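Local coordinates for protein urocanate hydratase (Paenibacillus sp. Soil724D2, PDB 7NED) that probably catalyses the NAD+-dependent hydration of thiourocanate in bacterial ergothioneine breakdown, and also binds urocanate, at residues 161-166 and 251-256. Numbering follows the deposited sequence.
Sequences LTAGLG and VTDQTS. With NAD (nicotinamide-adenine-dinucleotide), chain C.
Thr252 N donates to Leu161 O at 3.0 Å and Gln254 N to Ala163 O at 2.8 Å, so two nearly parallel chains are joined at every second residue. The first bond is close to straight, 166° at the hydrogen; at the second the donor sits 30° off the carbonyl plane, and Ala163 O also accepts from Gln172. On one face Leu161 CD2 lies alongside Val251 CG1. Thr162 and Thr252 run side by side as well: both hydroxyls are anti to the backbone N (chi1 near -175° in both), which sets Thr252 CG2 3.5 Å from Thr162 OG1 while the hydroxyls bond to Gln172 OE1, from helix 172-178, and to Phe311 O of the next strand, respectively.

The chains continue neighbouring strands 159-163 and 250-251 of the parallel Rossmann-like sheet, and the loops beyond their C-terminal ends hold the dinucleotide. Thr255 CG2 touches Ala163 CB and, 3.6 Å from NAD C4A, the adenine. Gln254 reaches the other way, its extended chain bringing NE2 to 3.3 Å from NAD C6N on the nicotinamide. A water accepts from Gly166 N and lies within bonding distance of Gln254 O and the pyrophosphate oxygen NAD O2N. A CB on Gly164 would collide with Gln254 O.

Asp253 OD1 closes an Asx turn, taking Thr255 N at 2.8 Å from above the carboxylate plane and Thr255 OG1 at 2.6 Å on its syn lone pair. An alanine in place of Asp253 would probably leave Thr255 N and OG1 without their shared acceptor, opening the turn and letting the methyl by the adenine swing. Asn315 ND2 bonds both Asp253 OD1 and Thr255 O.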
ATOM      1  N   LEU A 161       9.036  28.035 -22.543  1.00 18.87           N
ATOM      2  CA  LEU A 161       7.656  28.404 -22.327  1.00 17.07           C
ATOM      3  C   LEU A 161       7.076  27.426 -21.327  1.00 17.50           C
ATOM      4  O   LEU A 161       7.217  26.225 -21.512  1.00 15.24           O
ATOM      5  CB  LEU A 161       6.865  28.339 -23.623  1.00 17.56           C
ATOM      6  CG  LEU A 161       5.351  28.469 -23.475  1.00 19.62           C
ATOM      7  CD1 LEU A 161       4.961  29.897 -23.089  1.00 15.32           C
ATOM      8  CD2 LEU A 161       4.677  28.012 -24.781  1.00 20.06           C
ATOM      9  N   THR A 162       6.396  27.937 -20.307  1.00 15.88           N
ATOM     10  CA  THR A 162       5.686  27.029 -19.414  1.00 15.84           C
ATOM     11  C   THR A 162       4.445  27.734 -18.885  1.00 18.66           C
ATOM     12  O   THR A 162       4.136  28.866 -19.277  1.00 15.98           O
ATOM     13  CB  THR A 162       6.599  26.539 -18.284  1.00 14.86           C
ATOM     14  OG1 THR A 162       5.906  25.535 -17.522  1.00 16.70           O
ATOM     15  CG2 THR A 162       6.996  27.681 -17.367  1.00 16.61           C
ATOM     16  N   ALA A 163       3.748  27.078 -17.951  1.00 15.27           N
ATOM     17  CA  ALA A 163       2.568  27.693 -17.367  1.00 15.76           C
ATOM     18  C   ALA A 163       2.435  27.218 -15.926  1.00 13.75           C
ATOM     19  O   ALA A 163       2.960  26.164 -15.549  1.00 15.38           O
ATOM     20  CB  ALA A 163       1.305  27.329 -18.161  1.00 15.52           C
ATOM     21  N   GLY A 164       1.710  28.006 -15.132  1.00 16.39           N
ATOM     22  CA  GLY A 164       1.443  27.650 -13.764  1.00 15.95           C
ATOM     23  C   GLY A 164       2.449  28.241 -12.799  1.00 15.31           C
ATOM     24  O   GLY A 164       3.617  27.862 -12.807  1.00 15.87           O
ATOM     25  N   LEU A 165       1.998  29.166 -11.959  1.00 15.24           N
ATOM     26  CA  LEU A 165       2.864  29.735 -10.936  1.00 17.80           C
ATOM     27  C   LEU A 165       2.290  29.492  -9.541  1.00 20.38           C
ATOM     28  O   LEU A 165       2.234  30.424  -8.722  1.00 19.53           O
ATOM     29  CB  LEU A 165       3.046  31.228 -11.160  1.00 17.40           C
ATOM     30  CG  LEU A 165       3.795  31.615 -12.445  1.00 17.42           C
ATOM     31  CD1 LEU A 165       3.844  33.153 -12.592  1.00 17.46           C
ATOM     32  CD2 LEU A 165       5.221  31.027 -12.387  1.00 12.63           C
ATOM     33  N   GLY A 166       1.876  28.257  -9.270  1.00 19.76           N
ATOM     34  CA  GLY A 166       1.381  27.853  -7.965  1.00 19.39           C
ATOM     35  C   GLY A 166       2.501  27.441  -7.028  1.00 20.80           C
ATOM     36  O   GLY A 166       3.643  27.908  -7.142  1.00 20.96           O
ATOM     37  N   VAL A 251       9.356  23.630 -24.145  1.00 17.17           N
ATOM     38  CA  VAL A 251       7.972  23.862 -23.786  1.00 16.51           C
ATOM     39  C   VAL A 251       7.564  22.818 -22.761  1.00 16.06           C
ATOM     40  O   VAL A 251       7.759  21.622 -22.987  1.00 19.75           O
ATOM     41  CB  VAL A 251       7.044  23.782 -25.004  1.00 19.62           C
ATOM     42  CG1 VAL A 251       5.578  23.992 -24.565  1.00 18.22           C
ATOM     43  CG2 VAL A 251       7.503  24.811 -26.105  1.00 18.95           C
ATOM     44  N   THR A 252       6.984  23.271 -21.655  1.00 19.34           N
ATOM     45  CA  THR A 252       6.351  22.347 -20.706  1.00 14.71           C
ATOM     46  C   THR A 252       5.130  23.048 -20.121  1.00 17.11           C
ATOM     47  O   THR A 252       4.631  24.041 -20.669  1.00 15.91           O
ATOM     48  CB  THR A 252       7.357  21.849 -19.650  1.00 15.42           C
ATOM     49  OG1 THR A 252       6.719  20.864 -18.819  1.00 19.47           O
ATOM     50  CG2 THR A 252       7.889  22.957 -18.763  1.00 16.57           C
ATOM     51  N   ASP A 253       4.610  22.492 -19.017  1.00 17.16           N
ATOM     52  CA  ASP A 253       3.419  23.022 -18.375  1.00 14.27           C
ATOM     53  C   ASP A 253       3.474  22.555 -16.934  1.00 16.66           C
ATOM     54  O   ASP A 253       3.909  21.437 -16.667  1.00 18.77           O
ATOM     55  CB  ASP A 253       2.147  22.511 -19.067  1.00 16.65           C
ATOM     56  CG  ASP A 253       0.873  22.959 -18.339  1.00 23.62           C
ATOM     57  OD1 ASP A 253       0.509  22.354 -17.301  1.00 20.21           O
ATOM     58  OD2 ASP A 253       0.252  23.944 -18.784  1.00 21.15           O
ATOM     59  N   GLN A 254       3.093  23.413 -16.008  1.00 16.17           N
ATOM     60  CA  GLN A 254       2.957  22.921 -14.663  1.00 15.69           C
ATOM     61  C   GLN A 254       1.751  23.556 -14.009  1.00 14.59           C
ATOM     62  O   GLN A 254       1.768  23.931 -12.834  1.00 14.44           O
ATOM     63  CB  GLN A 254       4.236  23.119 -13.869  1.00 15.51           C
ATOM     64  CG  GLN A 254       4.411  21.964 -12.881  1.00 17.83           C
ATOM     65  CD  GLN A 254       5.714  22.045 -12.156  1.00 22.70           C
ATOM     66  OE1 GLN A 254       6.373  23.090 -12.141  1.00 23.37           O
ATOM     67  NE2 GLN A 254       6.187  20.886 -11.684  1.00 29.88           N
ATOM     68  N   THR A 255       0.663  23.530 -14.741  1.00 16.22           N
ATOM     69  CA  THR A 255      -0.607  23.896 -14.217  1.00 19.25           C
ATOM     70  C   THR A 255      -1.105  22.689 -13.389  1.00 15.45           C
ATOM     71  O   THR A 255      -0.632  21.587 -13.461  1.00 17.04           O
ATOM     72  CB  THR A 255      -1.635  24.136 -15.325  1.00 18.33           C
ATOM     73  OG1 THR A 255      -1.750  22.980 -16.108  1.00 20.49           O
ATOM     74  CG2 THR A 255      -1.252  25.318 -16.212  1.00 16.99           C
ATOM     75  N   SER A 256      -2.215  22.878 -12.727  1.00 17.16           N
ATOM     76  CA  SER A 256      -2.826  21.808 -11.994  1.00 17.82           C
ATOM     77  C   SER A 256      -3.738  20.948 -12.915  1.00 19.21           C
ATOM     78  O   SER A 256      -4.866  20.837 -12.654  1.00 20.49           O
ATOM     79  CB  SER A 256      -3.613  22.368 -10.824  1.00 17.68           C
ATOM     80  OG  SER A 256      -4.467  23.384 -11.270  1.00 27.71           O
TER
HETATM   81  PA  NAD C 702      -1.170  24.779  -7.712  1.00 17.81           P
HETATM   82  O1A NAD C 702      -2.615  24.363  -7.973  1.00 19.66           O
HETATM   83  O2A NAD C 702      -0.679  25.504  -6.525  1.00 21.25           O
HETATM   84  O5B NAD C 702      -0.916  25.923  -8.937  1.00 20.62           O
HETATM   85  C5B NAD C 702      -1.437  25.575 -10.157  1.00 17.30           C
HETATM   86  C4B NAD C 702      -1.346  26.926 -11.006  1.00 18.90           C
HETATM   87  O4B NAD C 702      -1.872  26.790 -12.296  0.89 17.75           O
HETATM   88  C3B NAD C 702      -2.264  27.912 -10.214  1.00 20.33           C
HETATM   89  O3B NAD C 702      -1.599  29.084  -9.983  1.00 22.07           O
HETATM   90  C2B NAD C 702      -3.454  28.127 -11.198  1.00 20.75           C
HETATM   91  O2B NAD C 702      -3.920  29.426 -11.213  1.00 21.27           O
HETATM   92  C1B NAD C 702      -2.714  27.938 -12.519  0.93 16.27           C
HETATM   93  N9A NAD C 702      -3.562  27.532 -13.641  1.00 17.75           N
HETATM   94  C8A NAD C 702      -4.644  26.658 -13.663  1.00 20.48           C
HETATM   95  N7A NAD C 702      -5.178  26.526 -14.851  1.00 19.39           N
HETATM   96  C5A NAD C 702      -4.399  27.330 -15.673  1.00 18.68           C
HETATM   97  C6A NAD C 702      -4.458  27.630 -17.052  1.00 20.42           C
HETATM   98  N6A NAD C 702      -5.390  27.071 -17.857  0.94 20.45           N
HETATM   99  N1A NAD C 702      -3.543  28.477 -17.602  0.98 21.10           N
HETATM  100  C2A NAD C 702      -2.652  29.027 -16.740  1.00 19.42           C
HETATM  101  N3A NAD C 702      -2.478  28.841 -15.422  1.00 19.51           N
HETATM  102  C4A NAD C 702      -3.385  27.979 -14.916  0.77 18.71           C
HETATM  103  O3  NAD C 702      -0.448  23.476  -8.198  0.87 15.44           O
HETATM  104  PN  NAD C 702       1.100  23.257  -7.881  1.00 17.80           P
HETATM  105  O1N NAD C 702       1.551  22.819  -6.519  1.00 18.36           O
HETATM  106  O2N NAD C 702       1.872  24.303  -8.658  1.00 15.49           O
HETATM  107  O5D NAD C 702       1.492  21.845  -8.786  1.00 16.71           O
HETATM  108  C5D NAD C 702       1.183  21.960 -10.186  0.84 17.74           C
HETATM  109  C4D NAD C 702       1.413  20.625 -10.840  1.00 16.46           C
HETATM  110  O4D NAD C 702       2.674  20.090 -10.483  1.00 21.77           O
HETATM  111  C3D NAD C 702       0.334  19.671 -10.108  0.82 18.41           C
HETATM  112  O3D NAD C 702      -0.296  18.799 -11.040  1.00 18.47           O
HETATM  113  C2D NAD C 702       1.204  18.817  -9.114  1.00 18.79           C
HETATM  114  O2D NAD C 702       0.809  17.517  -8.941  0.80 19.00           O
HETATM  115  C1D NAD C 702       2.370  18.757 -10.152  1.00 24.78           C
HETATM  116  N1N NAD C 702       3.609  18.075  -9.752  1.00 28.54           N
HETATM  117  C2N NAD C 702       3.415  16.710  -9.665  0.05 24.90           C
HETATM  118  C3N NAD C 702       4.466  15.857  -9.371  0.44 27.97           C
HETATM  119  C7N NAD C 702       4.127  14.366  -9.237  0.54 27.19           C
HETATM  120  O7N NAD C 702       4.933  13.456  -9.425  0.70 27.64           O
HETATM  121  N7N NAD C 702       2.849  14.046  -8.810  0.79 27.62           N
HETATM  122  C4N NAD C 702       5.725  16.447  -9.193  0.58 29.33           C
HETATM  123  C5N NAD C 702       5.876  17.828  -9.307  1.00 27.13           C
HETATM  124  C6N NAD C 702       4.787  18.661  -9.615  1.00 29.25           C
HETATM  125  O   HOH W   1       1.794  25.762 -10.811  1.00 15.16           O